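Local coordinates for cell envelope-related transcriptional attenuator domain-containing protein (Eubacterium siraeum, PDB 4OBM) that is of unknown function but belongs to the LytR-CpsA-Psr family, whose better-known members probably attach glycopolymers to the bacterial cell wall, at residues K40-T45 against F53-Y58; I94-R99 against T202-S207; T21-V26 against Y46-N51; D110-T115 against D178-G183. One frame throughout, in Å; residues are numbered along the deposited sequence.

Interaction 1. Residues K40-T45 against F53-Y58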
loop_
_atom_site.group_PDB
_atom_site.type_symbol
_atom_site.label_atom_id
_atom_site.label_comp_id
_atom_site.label_asym_id
_atom_site.label_seq_id
_atom_site.Cartn_x
_atom_site.Cartn_y
_atom_site.Cartn_z
ATOM N N LYS A 40 6.717 7.714 -4.049
ATOM C CA LYS A 40 6.172 6.343 -4.083
ATOM C C LYS A 40 4.684 6.352 -3.903
ATOM O O LYS A 40 4.142 7.223 -3.221
ATOM C CB LYS A 40 6.858 5.427 -3.070
ATOM C CG LYS A 40 8.240 5.050 -3.570
ATOM C CD LYS A 40 9.018 4.208 -2.606
ATOM C CE LYS A 40 10.489 4.218 -2.961
ATOM N NZ LYS A 40 10.763 3.665 -4.320
ATOM N N TYR A 41 4.013 5.451 -4.617
ATOM C CA TYR A 41 2.550 5.383 -4.675
ATOM C C TYR A 41 2.118 3.940 -4.621
ATOM O O TYR A 41 2.674 3.108 -5.322
ATOM C CB TYR A 41 2.020 6.069 -5.959
ATOM C CG TYR A 41 2.399 7.530 -6.066
ATOM C CD1 TYR A 41 3.614 7.918 -6.626
ATOM C CD2 TYR A 41 1.572 8.524 -5.552
ATOM C CE1 TYR A 41 4.006 9.255 -6.654
ATOM C CE2 TYR A 41 1.941 9.870 -5.600
ATOM C CZ TYR A 41 3.160 10.229 -6.157
ATOM O OH TYR A 41 3.545 11.542 -6.187
HETATM N N MSE A 42 1.204 3.630 -3.693
HETATM C CA MSE A 42 0.704 2.275 -3.479
HETATM C C MSE A 42 -0.694 2.328 -2.921
HETATM O O MSE A 42 -0.945 3.072 -1.981
HETATM C CB MSE A 42 1.638 1.496 -2.517
HETATM C CG MSE A 42 1.214 0.026 -2.275
HETATM SE SE MSE A 42 2.370 -0.925 -1.041
HETATM C CE MSE A 42 3.795 -1.190 -2.213
ATOM N N THR A 43 -1.614 1.567 -3.521
ATOM C CA THR A 43 -2.964 1.415 -2.981
ATOM C C THR A 43 -2.983 0.138 -2.128
ATOM O O THR A 43 -2.168 -0.764 -2.337
ATOM C CB THR A 43 -4.047 1.398 -4.062
ATOM O OG1 THR A 43 -3.773 0.349 -4.974
ATOM C CG2 THR A 43 -4.203 2.755 -4.797
ATOM N N ILE A 44 -3.852 0.109 -1.117
ATOM C CA ILE A 44 -4.072 -1.040 -0.253
ATOM C C ILE A 44 -5.565 -1.235 -0.238
ATOM O O ILE A 44 -6.298 -0.327 0.156
ATOM C CB ILE A 44 -3.407 -0.971 1.152
ATOM C CG1 ILE A 44 -3.612 -2.290 1.935
ATOM C CG2 ILE A 44 -3.770 0.295 1.959
ATOM C CD1 ILE A 44 -2.758 -2.462 3.169
ATOM N N THR A 45 -6.014 -2.376 -0.764
ATOM C CA THR A 45 -7.428 -2.731 -0.863
ATOM C C THR A 45 -7.723 -3.933 0.014
ATOM O O THR A 45 -7.197 -5.028 -0.223
ATOM C CB THR A 45 -7.830 -3.016 -2.324
ATOM O OG1 THR A 45 -7.538 -1.876 -3.125
ATOM C CG2 THR A 45 -9.320 -3.386 -2.477
ATOM N N PHE A 53 -5.561 -8.271 2.019
ATOM C CA PHE A 53 -5.183 -6.901 1.722
ATOM C C PHE A 53 -4.391 -6.956 0.414
ATOM O O PHE A 53 -3.401 -7.676 0.353
ATOM C CB PHE A 53 -4.371 -6.307 2.890
ATOM C CG PHE A 53 -5.168 -6.124 4.159
ATOM C CD1 PHE A 53 -5.865 -4.937 4.400
ATOM C CD2 PHE A 53 -5.209 -7.124 5.129
ATOM C CE1 PHE A 53 -6.583 -4.755 5.591
ATOM C CE2 PHE A 53 -5.946 -6.946 6.312
ATOM C CZ PHE A 53 -6.619 -5.758 6.539
ATOM N N VAL A 54 -4.875 -6.292 -0.651
ATOM C CA VAL A 54 -4.230 -6.303 -1.977
ATOM C C VAL A 54 -3.445 -5.006 -2.153
ATOM O O VAL A 54 -4.018 -3.914 -2.063
ATOM C CB VAL A 54 -5.245 -6.523 -3.133
ATOM C CG1 VAL A 54 -4.540 -6.612 -4.490
ATOM C CG2 VAL A 54 -6.094 -7.768 -2.889
ATOM N N LEU A 55 -2.150 -5.119 -2.412
ATOM C CA LEU A 55 -1.325 -3.932 -2.636
ATOM C C LEU A 55 -1.086 -3.744 -4.115
ATOM O O LEU A 55 -0.877 -4.721 -4.815
ATOM C CB LEU A 55 0.026 -4.007 -1.900
ATOM C CG LEU A 55 0.007 -4.288 -0.391
ATOM C CD1 LEU A 55 1.296 -4.962 0.043
ATOM C CD2 LEU A 55 -0.200 -3.006 0.399
HETATM N N MSE A 56 -1.128 -2.496 -4.594
HETATM C CA MSE A 56 -0.854 -2.147 -5.992
HETATM C C MSE A 56 0.074 -0.971 -6.049
HETATM O O MSE A 56 -0.394 0.148 -5.863
HETATM C CB MSE A 56 -2.128 -1.841 -6.802
HETATM C CG MSE A 56 -2.740 -3.083 -7.325
HETATM SE SE MSE A 56 -4.280 -2.767 -8.386
HETATM C CE MSE A 56 -3.553 -1.990 -9.881
ATOM N N PRO A 57 1.370 -1.187 -6.337
ATOM C CA PRO A 57 2.287 -0.052 -6.421
ATOM C C PRO A 57 2.312 0.524 -7.845
ATOM O O PRO A 57 1.940 -0.140 -8.808
ATOM C CB PRO A 57 3.632 -0.671 -6.016
ATOM C CG PRO A 57 3.539 -2.080 -6.517
ATOM C CD PRO A 57 2.077 -2.462 -6.618
ATOM N N TYR A 58 2.727 1.772 -7.961
ATOM C CA TYR A 58 2.794 2.516 -9.219
ATOM C C TYR A 58 4.060 3.327 -9.239
ATOM O O TYR A 58 4.389 3.923 -8.215
ATOM C CB TYR A 58 1.583 3.476 -9.335
ATOM C CG TYR A 58 0.249 2.782 -9.448
ATOM C CD1 TYR A 58 -0.480 2.442 -8.312
ATOM C CD2 TYR A 58 -0.326 2.536 -10.691
ATOM C CE1 TYR A 58 -1.694 1.766 -8.411
ATOM C CE2 TYR A 58 -1.565 1.909 -10.799
ATOM C CZ TYR A 58 -2.237 1.510 -9.655
ATOM O OH TYR A 58 -3.489 0.963 -9.760
HETATM O O HOH W 1 6.053 3.795 -6.214
HETATM O O HOH W 2 -4.939 0.503 -7.563
HETATM O O HOH W 3 -4.955 -2.091 -3.886
#

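Interaction 2. Residues I94-R99 against T202-S207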
loop_
_atom_site.group_PDB
_atom_site.type_symbol
_atom_site.label_atom_id
_atom_site.label_comp_id
_atom_site.label_asym_id
_atom_site.label_seq_id
_atom_site.Cartn_x
_atom_site.Cartn_y
_atom_site.Cartn_z
ATOM N N ILE A 94 -11.683 4.621 -4.049
ATOM C CA ILE A 94 -10.556 5.170 -3.257
ATOM C C ILE A 94 -10.782 6.649 -2.960
ATOM O O ILE A 94 -10.731 7.472 -3.869
ATOM C CB ILE A 94 -9.170 4.953 -3.968
ATOM C CG1 ILE A 94 -9.081 3.571 -4.666
ATOM C CG2 ILE A 94 -7.990 5.180 -2.997
ATOM C CD1 ILE A 94 -8.117 3.477 -5.829
ATOM N N ASN A 95 -11.028 6.987 -1.694
ATOM C CA ASN A 95 -11.265 8.368 -1.255
ATOM C C ASN A 95 -10.231 8.773 -0.206
ATOM O O ASN A 95 -9.896 9.954 -0.086
ATOM C CB ASN A 95 -12.687 8.525 -0.660
ATOM C CG ASN A 95 -13.818 7.857 -1.422
ATOM O OD1 ASN A 95 -14.596 7.075 -0.859
ATOM N ND2 ASN A 95 -13.975 8.180 -2.704
ATOM N N LYS A 96 -9.760 7.786 0.588
ATOM C CA LYS A 96 -8.827 8.024 1.676
ATOM C C LYS A 96 -7.394 7.775 1.275
ATOM O O LYS A 96 -7.084 6.936 0.414
ATOM C CB LYS A 96 -9.188 7.207 2.927
ATOM C CG LYS A 96 -10.560 7.529 3.539
ATOM C CD LYS A 96 -10.807 9.034 3.773
ATOM C CE LYS A 96 -12.189 9.274 4.333
ATOM N NZ LYS A 96 -12.346 10.655 4.838
ATOM N N TYR A 97 -6.512 8.568 1.872
ATOM C CA TYR A 97 -5.088 8.467 1.585
ATOM C C TYR A 97 -4.258 8.742 2.821
ATOM O O TYR A 97 -4.748 9.387 3.750
ATOM C CB TYR A 97 -4.693 9.457 0.462
ATOM C CG TYR A 97 -4.913 10.912 0.813
ATOM C CD1 TYR A 97 -3.956 11.633 1.528
ATOM C CD2 TYR A 97 -6.053 11.584 0.386
ATOM C CE1 TYR A 97 -4.173 12.959 1.888
ATOM C CE2 TYR A 97 -6.264 12.922 0.706
ATOM C CZ TYR A 97 -5.315 13.610 1.448
ATOM O OH TYR A 97 -5.539 14.929 1.759
ATOM N N ILE A 98 -2.983 8.310 2.796
ATOM C CA ILE A 98 -1.980 8.623 3.816
ATOM C C ILE A 98 -0.703 9.059 3.096
ATOM O O ILE A 98 -0.139 8.274 2.340
ATOM C CB ILE A 98 -1.664 7.479 4.848
ATOM C CG1 ILE A 98 -2.934 6.891 5.512
ATOM C CG2 ILE A 98 -0.637 7.976 5.917
ATOM C CD1 ILE A 98 -2.701 5.541 6.150
ATOM N N ARG A 99 -0.238 10.278 3.327
ATOM C CA ARG A 99 1.050 10.668 2.763
ATOM C C ARG A 99 2.056 10.603 3.879
ATOM O O ARG A 99 1.981 11.386 4.833
ATOM C CB ARG A 99 1.046 12.057 2.090
ATOM C CG ARG A 99 2.466 12.490 1.675
ATOM C CD ARG A 99 2.559 13.959 1.328
ATOM N NE ARG A 99 1.701 14.246 0.189
ATOM C CZ ARG A 99 1.707 15.370 -0.505
ATOM N NH1 ARG A 99 2.554 16.350 -0.191
ATOM N NH2 ARG A 99 0.876 15.528 -1.519
ATOM N N THR A 202 -3.082 12.977 6.324
ATOM C CA THR A 202 -4.131 12.030 5.932
ATOM C C THR A 202 -5.529 12.656 6.018
ATOM O O THR A 202 -5.712 13.646 6.719
ATOM C CB THR A 202 -4.026 10.729 6.801
ATOM O OG1 THR A 202 -5.007 9.788 6.380
ATOM C CG2 THR A 202 -4.159 10.982 8.312
ATOM N N ASN A 203 -6.517 12.053 5.317
ATOM C CA ASN A 203 -7.905 12.501 5.404
ATOM C C ASN A 203 -8.731 11.392 6.068
ATOM O O ASN A 203 -9.966 11.410 6.014
ATOM C CB ASN A 203 -8.464 12.897 4.032
ATOM C CG ASN A 203 -8.526 11.766 3.045
ATOM O OD1 ASN A 203 -7.789 10.784 3.142
ATOM N ND2 ASN A 203 -9.396 11.891 2.063
ATOM N N ILE A 204 -8.028 10.413 6.686
ATOM C CA ILE A 204 -8.642 9.312 7.435
ATOM C C ILE A 204 -9.089 9.893 8.776
ATOM O O ILE A 204 -8.278 10.439 9.528
ATOM C CB ILE A 204 -7.696 8.070 7.589
ATOM C CG1 ILE A 204 -7.505 7.339 6.246
ATOM C CG2 ILE A 204 -8.182 7.091 8.688
ATOM C CD1 ILE A 204 -6.615 6.119 6.295
ATOM N N GLU A 205 -10.374 9.786 9.067
ATOM C CA GLU A 205 -10.899 10.267 10.339
ATOM C C GLU A 205 -11.123 9.079 11.250
ATOM O O GLU A 205 -11.128 7.934 10.776
ATOM C CB GLU A 205 -12.196 11.098 10.145
ATOM C CG GLU A 205 -12.023 12.413 9.386
ATOM C CD GLU A 205 -10.903 13.345 9.831
ATOM O OE1 GLU A 205 -10.698 13.520 11.057
ATOM O OE2 GLU A 205 -10.231 13.911 8.937
ATOM N N GLN A 206 -11.307 9.341 12.558
ATOM C CA GLN A 206 -11.552 8.319 13.576
ATOM C C GLN A 206 -12.807 7.480 13.235
ATOM O O GLN A 206 -12.802 6.274 13.446
ATOM C CB GLN A 206 -11.691 8.986 14.956
ATOM C CG GLN A 206 -11.840 8.029 16.134
ATOM C CD GLN A 206 -10.605 7.202 16.341
ATOM O OE1 GLN A 206 -9.484 7.720 16.416
ATOM N NE2 GLN A 206 -10.792 5.898 16.425
ATOM N N SER A 207 -13.835 8.108 12.648
ATOM C CA SER A 207 -15.081 7.440 12.248
ATOM C C SER A 207 -14.833 6.366 11.159
ATOM O O SER A 207 -15.510 5.341 11.166
ATOM C CB SER A 207 -16.103 8.465 11.767
ATOM O OG SER A 207 -15.575 9.294 10.745
#

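Interaction 3. Residues T21-V26 against Y46-N51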
loop_
_atom_site.group_PDB
_atom_site.type_symbol
_atom_site.label_atom_id
_atom_site.label_comp_id
_atom_site.label_asym_id
_atom_site.label_seq_id
_atom_site.Cartn_x
_atom_site.Cartn_y
_atom_site.Cartn_z
ATOM N N THR A 21 -19.480 -4.806 2.638
ATOM C CA THR A 21 -19.691 -3.426 3.110
ATOM C C THR A 21 -18.454 -2.933 3.881
ATOM O O THR A 21 -18.245 -1.723 4.015
ATOM C CB THR A 21 -20.974 -3.319 3.963
ATOM O OG1 THR A 21 -20.841 -4.094 5.155
ATOM C CG2 THR A 21 -22.229 -3.739 3.204
ATOM N N TYR A 22 -17.622 -3.880 4.345
ATOM C CA TYR A 22 -16.391 -3.625 5.088
ATOM C C TYR A 22 -15.173 -3.427 4.169
ATOM O O TYR A 22 -14.094 -3.096 4.663
ATOM C CB TYR A 22 -16.123 -4.770 6.072
ATOM C CG TYR A 22 -17.039 -4.737 7.273
ATOM C CD1 TYR A 22 -16.774 -3.902 8.355
ATOM C CD2 TYR A 22 -18.169 -5.551 7.335
ATOM C CE1 TYR A 22 -17.607 -3.877 9.471
ATOM C CE2 TYR A 22 -19.017 -5.525 8.440
ATOM C CZ TYR A 22 -18.734 -4.685 9.506
ATOM O OH TYR A 22 -19.561 -4.676 10.605
ATOM N N ASP A 23 -15.339 -3.632 2.851
ATOM C CA ASP A 23 -14.246 -3.453 1.878
ATOM C C ASP A 23 -13.810 -1.977 1.805
ATOM O O ASP A 23 -14.653 -1.079 1.857
ATOM C CB ASP A 23 -14.661 -3.923 0.467
ATOM C CG ASP A 23 -14.927 -5.403 0.254
ATOM O OD1 ASP A 23 -14.846 -6.173 1.236
ATOM O OD2 ASP A 23 -15.224 -5.791 -0.900
ATOM N N PHE A 24 -12.510 -1.733 1.684
ATOM C CA PHE A 24 -12.030 -0.363 1.560
ATOM C C PHE A 24 -10.702 -0.301 0.822
ATOM O O PHE A 24 -9.955 -1.289 0.772
ATOM C CB PHE A 24 -11.916 0.324 2.934
ATOM C CG PHE A 24 -10.829 -0.192 3.852
ATOM C CD1 PHE A 24 -11.092 -1.204 4.770
ATOM C CD2 PHE A 24 -9.557 0.374 3.839
ATOM C CE1 PHE A 24 -10.092 -1.656 5.641
ATOM C CE2 PHE A 24 -8.560 -0.090 4.697
ATOM C CZ PHE A 24 -8.836 -1.094 5.597
ATOM N N SER A 25 -10.405 0.876 0.273
ATOM C CA SER A 25 -9.132 1.179 -0.363
ATOM C C SER A 25 -8.568 2.467 0.207
ATOM O O SER A 25 -9.325 3.360 0.596
ATOM C CB SER A 25 -9.266 1.271 -1.874
ATOM O OG SER A 25 -9.296 -0.019 -2.460
ATOM N N VAL A 26 -7.229 2.516 0.317
ATOM C CA VAL A 26 -6.435 3.643 0.816
ATOM C C VAL A 26 -5.253 3.829 -0.108
ATOM O O VAL A 26 -4.509 2.873 -0.375
ATOM C CB VAL A 26 -5.952 3.476 2.294
ATOM C CG1 VAL A 26 -5.084 4.666 2.749
ATOM C CG2 VAL A 26 -7.119 3.255 3.260
ATOM N N TYR A 46 -8.591 -3.726 1.014
ATOM C CA TYR A 46 -9.050 -4.788 1.896
ATOM C C TYR A 46 -10.276 -5.456 1.284
ATOM O O TYR A 46 -11.288 -4.788 1.028
ATOM C CB TYR A 46 -9.372 -4.229 3.294
ATOM C CG TYR A 46 -10.048 -5.212 4.230
ATOM C CD1 TYR A 46 -9.438 -6.417 4.574
ATOM C CD2 TYR A 46 -11.302 -4.938 4.775
ATOM C CE1 TYR A 46 -10.053 -7.320 5.436
ATOM C CE2 TYR A 46 -11.923 -5.831 5.647
ATOM C CZ TYR A 46 -11.285 -7.011 5.989
ATOM O OH TYR A 46 -11.903 -7.899 6.833
ATOM N N ILE A 47 -10.170 -6.761 1.005
ATOM C CA ILE A 47 -11.295 -7.557 0.490
ATOM C C ILE A 47 -11.734 -8.457 1.650
ATOM O O ILE A 47 -11.090 -9.470 1.912
ATOM C CB ILE A 47 -10.989 -8.348 -0.811
ATOM C CG1 ILE A 47 -10.101 -7.557 -1.810
ATOM C CG2 ILE A 47 -12.286 -8.922 -1.438
ATOM C CD1 ILE A 47 -10.781 -6.599 -2.787
ATOM N N ALA A 48 -12.790 -8.044 2.371
ATOM C CA ALA A 48 -13.312 -8.732 3.549
ATOM C C ALA A 48 -13.716 -10.179 3.269
ATOM O O ALA A 48 -13.447 -11.032 4.113
ATOM C CB ALA A 48 -14.491 -7.975 4.130
ATOM N N LYS A 49 -14.342 -10.460 2.105
ATOM C CA LYS A 49 -14.776 -11.818 1.721
ATOM C C LYS A 49 -13.571 -12.785 1.655
ATOM O O LYS A 49 -13.687 -13.929 2.094
ATOM C CB LYS A 49 -15.505 -11.789 0.363
ATOM C CG LYS A 49 -16.331 -13.036 0.070
ATOM C CD LYS A 49 -16.753 -13.123 -1.399
ATOM C CE LYS A 49 -15.837 -14.001 -2.223
ATOM N NZ LYS A 49 -16.267 -14.065 -3.645
ATOM N N ASN A 50 -12.419 -12.297 1.142
ATOM C CA ASN A 50 -11.191 -13.072 0.972
ATOM C C ASN A 50 -10.210 -12.937 2.155
ATOM O O ASN A 50 -9.170 -13.602 2.150
ATOM C CB ASN A 50 -10.492 -12.645 -0.323
ATOM C CG ASN A 50 -11.103 -13.233 -1.566
ATOM O OD1 ASN A 50 -12.211 -12.881 -1.971
ATOM N ND2 ASN A 50 -10.375 -14.130 -2.215
ATOM N N ASN A 51 -10.545 -12.106 3.172
ATOM C CA ASN A 51 -9.696 -11.844 4.347
ATOM C C ASN A 51 -8.267 -11.512 3.885
ATOM O O ASN A 51 -7.287 -12.063 4.395
ATOM C CB ASN A 51 -9.710 -13.024 5.351
ATOM C CG ASN A 51 -11.019 -13.235 6.064
ATOM O OD1 ASN A 51 -11.708 -14.238 5.860
ATOM N ND2 ASN A 51 -11.386 -12.311 6.937
HETATM O O HOH W 4 -15.767 -8.617 0.539
#

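Interaction 4. Residues D110-T115 against D178-G183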
loop_
_atom_site.group_PDB
_atom_site.type_symbol
_atom_site.label_atom_id
_atom_site.label_comp_id
_atom_site.label_asym_id
_atom_site.label_seq_id
_atom_site.Cartn_x
_atom_site.Cartn_y
_atom_site.Cartn_z
ATOM N N ASP A 110 8.976 1.469 13.351
ATOM C CA ASP A 110 9.637 1.404 14.662
ATOM C C ASP A 110 8.633 1.061 15.775
ATOM O O ASP A 110 8.955 0.373 16.736
ATOM C CB ASP A 110 10.310 2.760 14.960
ATOM C CG ASP A 110 11.170 2.738 16.202
ATOM O OD1 ASP A 110 12.300 2.215 16.129
ATOM O OD2 ASP A 110 10.700 3.208 17.253
HETATM N N MSE A 111 7.424 1.559 15.616
HETATM C CA MSE A 111 6.307 1.389 16.512
HETATM C C MSE A 111 5.687 -0.005 16.360
HETATM O O MSE A 111 5.428 -0.664 17.370
HETATM C CB MSE A 111 5.284 2.480 16.166
HETATM C CG MSE A 111 4.159 2.621 17.140
HETATM SE SE MSE A 111 2.833 3.761 16.343
HETATM C CE MSE A 111 2.044 4.356 17.925
ATOM N N VAL A 112 5.461 -0.452 15.117
ATOM C CA VAL A 112 4.769 -1.721 14.829
ATOM C C VAL A 112 5.677 -2.957 15.100
ATOM O O VAL A 112 5.237 -3.907 15.764
ATOM C CB VAL A 112 4.150 -1.738 13.406
ATOM C CG1 VAL A 112 3.439 -3.063 13.116
ATOM C CG2 VAL A 112 3.182 -0.576 13.225
ATOM N N GLY A 113 6.907 -2.932 14.597
ATOM C CA GLY A 113 7.866 -4.018 14.789
ATOM C C GLY A 113 8.752 -4.213 13.583
ATOM O O GLY A 113 8.505 -3.619 12.529
ATOM N N ASN A 114 9.795 -5.038 13.749
ATOM C CA ASN A 114 10.781 -5.390 12.729
ATOM C C ASN A 114 10.227 -6.369 11.686
ATOM O O ASN A 114 9.297 -7.112 11.973
ATOM C CB ASN A 114 11.980 -6.040 13.390
ATOM C CG ASN A 114 12.704 -5.208 14.415
ATOM O OD1 ASN A 114 12.806 -3.980 14.314
ATOM N ND2 ASN A 114 13.276 -5.880 15.401
ATOM N N THR A 115 10.837 -6.407 10.494
ATOM C CA THR A 115 10.442 -7.354 9.451
ATOM C C THR A 115 11.662 -8.196 9.042
ATOM O O THR A 115 12.772 -7.665 8.901
ATOM C CB THR A 115 9.796 -6.626 8.252
ATOM O OG1 THR A 115 8.807 -5.716 8.729
ATOM C CG2 THR A 115 9.130 -7.585 7.281
ATOM N N ASP A 178 2.095 -9.106 7.211
ATOM C CA ASP A 178 1.951 -10.502 7.638
ATOM C C ASP A 178 2.675 -10.815 8.941
ATOM O O ASP A 178 2.122 -11.529 9.780
ATOM C CB ASP A 178 2.473 -11.446 6.551
ATOM C CG ASP A 178 1.606 -11.512 5.317
ATOM O OD1 ASP A 178 0.456 -11.004 5.367
ATOM O OD2 ASP A 178 2.045 -12.126 4.325
ATOM N N GLN A 179 3.902 -10.319 9.110
ATOM C CA GLN A 179 4.691 -10.645 10.299
ATOM C C GLN A 179 4.308 -9.860 11.549
ATOM O O GLN A 179 4.605 -10.328 12.656
ATOM C CB GLN A 179 6.180 -10.433 10.028
ATOM C CG GLN A 179 6.756 -11.458 9.062
ATOM C CD GLN A 179 8.060 -10.994 8.491
ATOM O OE1 GLN A 179 8.840 -10.306 9.156
ATOM N NE2 GLN A 179 8.341 -11.395 7.261
ATOM N N ASN A 180 3.693 -8.675 11.394
ATOM C CA ASN A 180 3.389 -7.821 12.542
ATOM C C ASN A 180 1.920 -7.482 12.740
ATOM O O ASN A 180 1.616 -6.854 13.753
ATOM C CB ASN A 180 4.150 -6.515 12.422
ATOM C CG ASN A 180 5.631 -6.663 12.469
ATOM O OD1 ASN A 180 6.212 -6.969 13.515
ATOM N ND2 ASN A 180 6.265 -6.436 11.330
ATOM N N PHE A 181 1.021 -7.815 11.796
ATOM C CA PHE A 181 -0.396 -7.463 11.986
ATOM C C PHE A 181 -1.253 -8.678 12.220
ATOM O O PHE A 181 -2.302 -8.543 12.842
ATOM C CB PHE A 181 -0.967 -6.643 10.817
ATOM C CG PHE A 181 -0.535 -5.201 10.795
ATOM C CD1 PHE A 181 0.733 -4.845 10.352
ATOM C CD2 PHE A 181 -1.409 -4.193 11.182
ATOM C CE1 PHE A 181 1.128 -3.507 10.322
ATOM C CE2 PHE A 181 -1.020 -2.854 11.137
ATOM C CZ PHE A 181 0.247 -2.520 10.708
ATOM N N ILE A 182 -0.828 -9.863 11.736
ATOM C CA ILE A 182 -1.589 -11.092 11.966
ATOM C C ILE A 182 -1.520 -11.375 13.472
ATOM O O ILE A 182 -0.434 -11.381 14.049
ATOM C CB ILE A 182 -1.110 -12.289 11.080
ATOM C CG1 ILE A 182 -1.354 -11.990 9.579
ATOM C CG2 ILE A 182 -1.790 -13.615 11.501
ATOM C CD1 ILE A 182 -0.666 -12.935 8.551
ATOM N N GLY A 183 -2.685 -11.491 14.092
ATOM C CA GLY A 183 -2.798 -11.751 15.520
ATOM C C GLY A 183 -2.821 -10.515 16.400
ATOM O O GLY A 183 -2.892 -10.655 17.625
#

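Interaction 1. Residues K40-T45 against F53-Y58
Tyr-58 presents its ring edge to strand 40-45: Thr-43 OG1 approaches near the ring plane, and a water in that plane joins Thr-43 OG1 to Tyr-58 OH. The Tyr-41 ring has Tyr-58 O at its edge, and Ile-44 CD1 meets the Phe-53 ring obliquely at CD1 (4.2 Å); the Phe-53 ring also stacks on Tyr-46. The strands run antiparallel, their axes 4.5 Å apart at closest approach. Thr-43 and Met-56 form a hydrogen-bonded pair, each backbone N donating to the other's O at 3.0 Å, while the bond from Val-54 N to Thr-45 O shortens to 2.7 Å. Pro-57 suits its non-hydrogen-bonded place opposite Met-42, where strand 40-45 asks no N-H of it. Met-42, a selenomethionine, runs out with CG anti to the backbone N (chi1 -178°) and then bends, laying SE 3.6 Å from Leu-55 CD2 and CE 3.8 Å from Pro-57 CB. Ile-44 lies alongside Leu-55, and this apolar face packs on helix 164-181. On the other face, which helix 70-90 covers, a water bridges Thr-43 OG1, Thr-45 OG1 and Val-54 O, donating to the last at 2.7 Å. In these two strands, then, one face is apolar and the other mixed, its Thr-43 and Thr-45 hydroxyls bonded to water and Thr-45 also to Ser-25.

Interaction 2. Residues I94-R99 against T202-S207
Asn-203 reaches strand 94-99 across the ring of Tyr-97. Its CB lies 4.0 Å from Tyr-97 CE2, and CG, set between its own backbone N and carbonyl carbon (chi1 63°), comes to 3.5 Å from the same CE2. Beyond CG the amide stacks on one ring face, the two planes 23° apart. OD1 takes the N-H of Tyr-97 at 2.9 Å in the plane of the carbonyl group, and ND2 gives a nearly straight bond (170°), within the amide plane, to Asn-95 O, also at 2.9 Å. Asparagine suits the place because its amide offers an acceptor and a donor side by side, much as a neighbouring strand's backbone would. This extends the edge of the mixed sheet, where the short outermost strand 201-202 runs antiparallel to 94-100, with Thr-202 opposite Ile-98. Thr-202 OG1 donates to Tyr-97 O at 2.7 Å and accepts from Ile-204 N, an ST turn at the point where the chain leaves the sheet. Lys-96 bends back along the loop so that NZ donates to Asn-203 O at 2.8 Å, while its CB rests against Ile-204 CG1. Inward of these polar bonds, Ile-204 CD1 packs on Ile-98 CG1 at 3.8 Å.

Interaction 3. Residues T21-V26 against Y46-N51
Phe-24 and Tyr-46 pair where antiparallel strands 24-30 and 40-47 come to the open end of their beta hairpin. Tyr-46 N donates to Phe-24 O at 2.8 Å, nearly along the C=O axis; the return bond, Phe-24 N to Tyr-46 O, is weak at 3.4 Å, as the strands begin to part. Phe-24 holds its ring between its backbone N and carbonyl carbon (chi1 69°), which brings one face beneath Tyr-46 CB in a CH-pi contact, 3.9 Å from CB to the ring centroid. The two rings meet obliquely, planes at 45°. Tyr-22 O touches the edge of the Tyr-46 ring at CD2, 3.3 Å away, and Ala-48 N lies over one face. Tyrosine suits this place, its flat ring packed inside and its OH hydrogen-bonded to Thr-219 OG1. Past the last pair, Asp-23 takes over: its OD1 accepts from Ala-48 N at 3.0 Å, from above the carboxylate plane, and from a water that in turn accepts from Lys-49 N. A short acidic side chain fits here, facing backbone N-H groups that have turned from the strand. Small Ala-48 sets its CB 4.1 Å from Tyr-22 CB. The arrangement is that of a hairpin's open end, where a side-chain carboxylate carries on from the backbone pairing.

Interaction 4. Residues D110-T115 against D178-G183
Gly-113 ends helix 102-112 with a positive phi (145°), turning the chain past Asn-180 toward strand 115-119, and its CA comes within 3.6 Å of Asn-180 OD1. Glycine suits the turn twice over: a CB at these backbone angles would press on the carbonyl O of Val-112, and Asn-180 fills the same side. The Asn-180 amide then reaches the next residue, ND2 donating to Asn-114 O at 3.2 Å. That acceptor lies in the amide plane, but ND2 stands above the carbonyl plane of Asn-114, so the bond is bent at the acceptor. ND2 also donates to Phe-176 O, one turn back in its own helix, which ties the loop to that helix. Before the glycine, branched Val-112 points CG1, anti to its N (chi1 180°), into the angle between Asn-180 CB (3.6 Å) and Phe-181 CE1 (3.7 Å); Phe-181 in turn meets Tyr-192. Beyond the glycine, Gln-179 extends across Thr-115, with OE1 3.3 Å from Thr-115 CG2; OE1 accepts from Thr-116 N, which the long glutamine side chain can reach. This is a glycine-terminated helix-to-strand turn, its loop held by side-chain amides from the C-terminal part of helix 164-181, in a layer of helices beside the sheet.

How the interactions relate
From the N terminus, strand 24-30 turns back into 40-47. Interaction 1 opens at 40-45 before interaction 3, begun at 21-26, closes at 46-51, and itself closes at 53-58, so the two cross and share strand 40-47. Ser-25 OG to Thr-45 OG1 and Ile-44 N to Val-26 O link them directly. Interaction 2 opens later, on strand 94-100, and closes only with 202-207, adding the far edge of the same sheet; Ile-94 and Ile-204 pack on Ser-25 and Val-26 of interaction 3. Interaction 4 falls within that long loop, touches none of the others, and joins helices 102-112 and 164-181 beside the sheet.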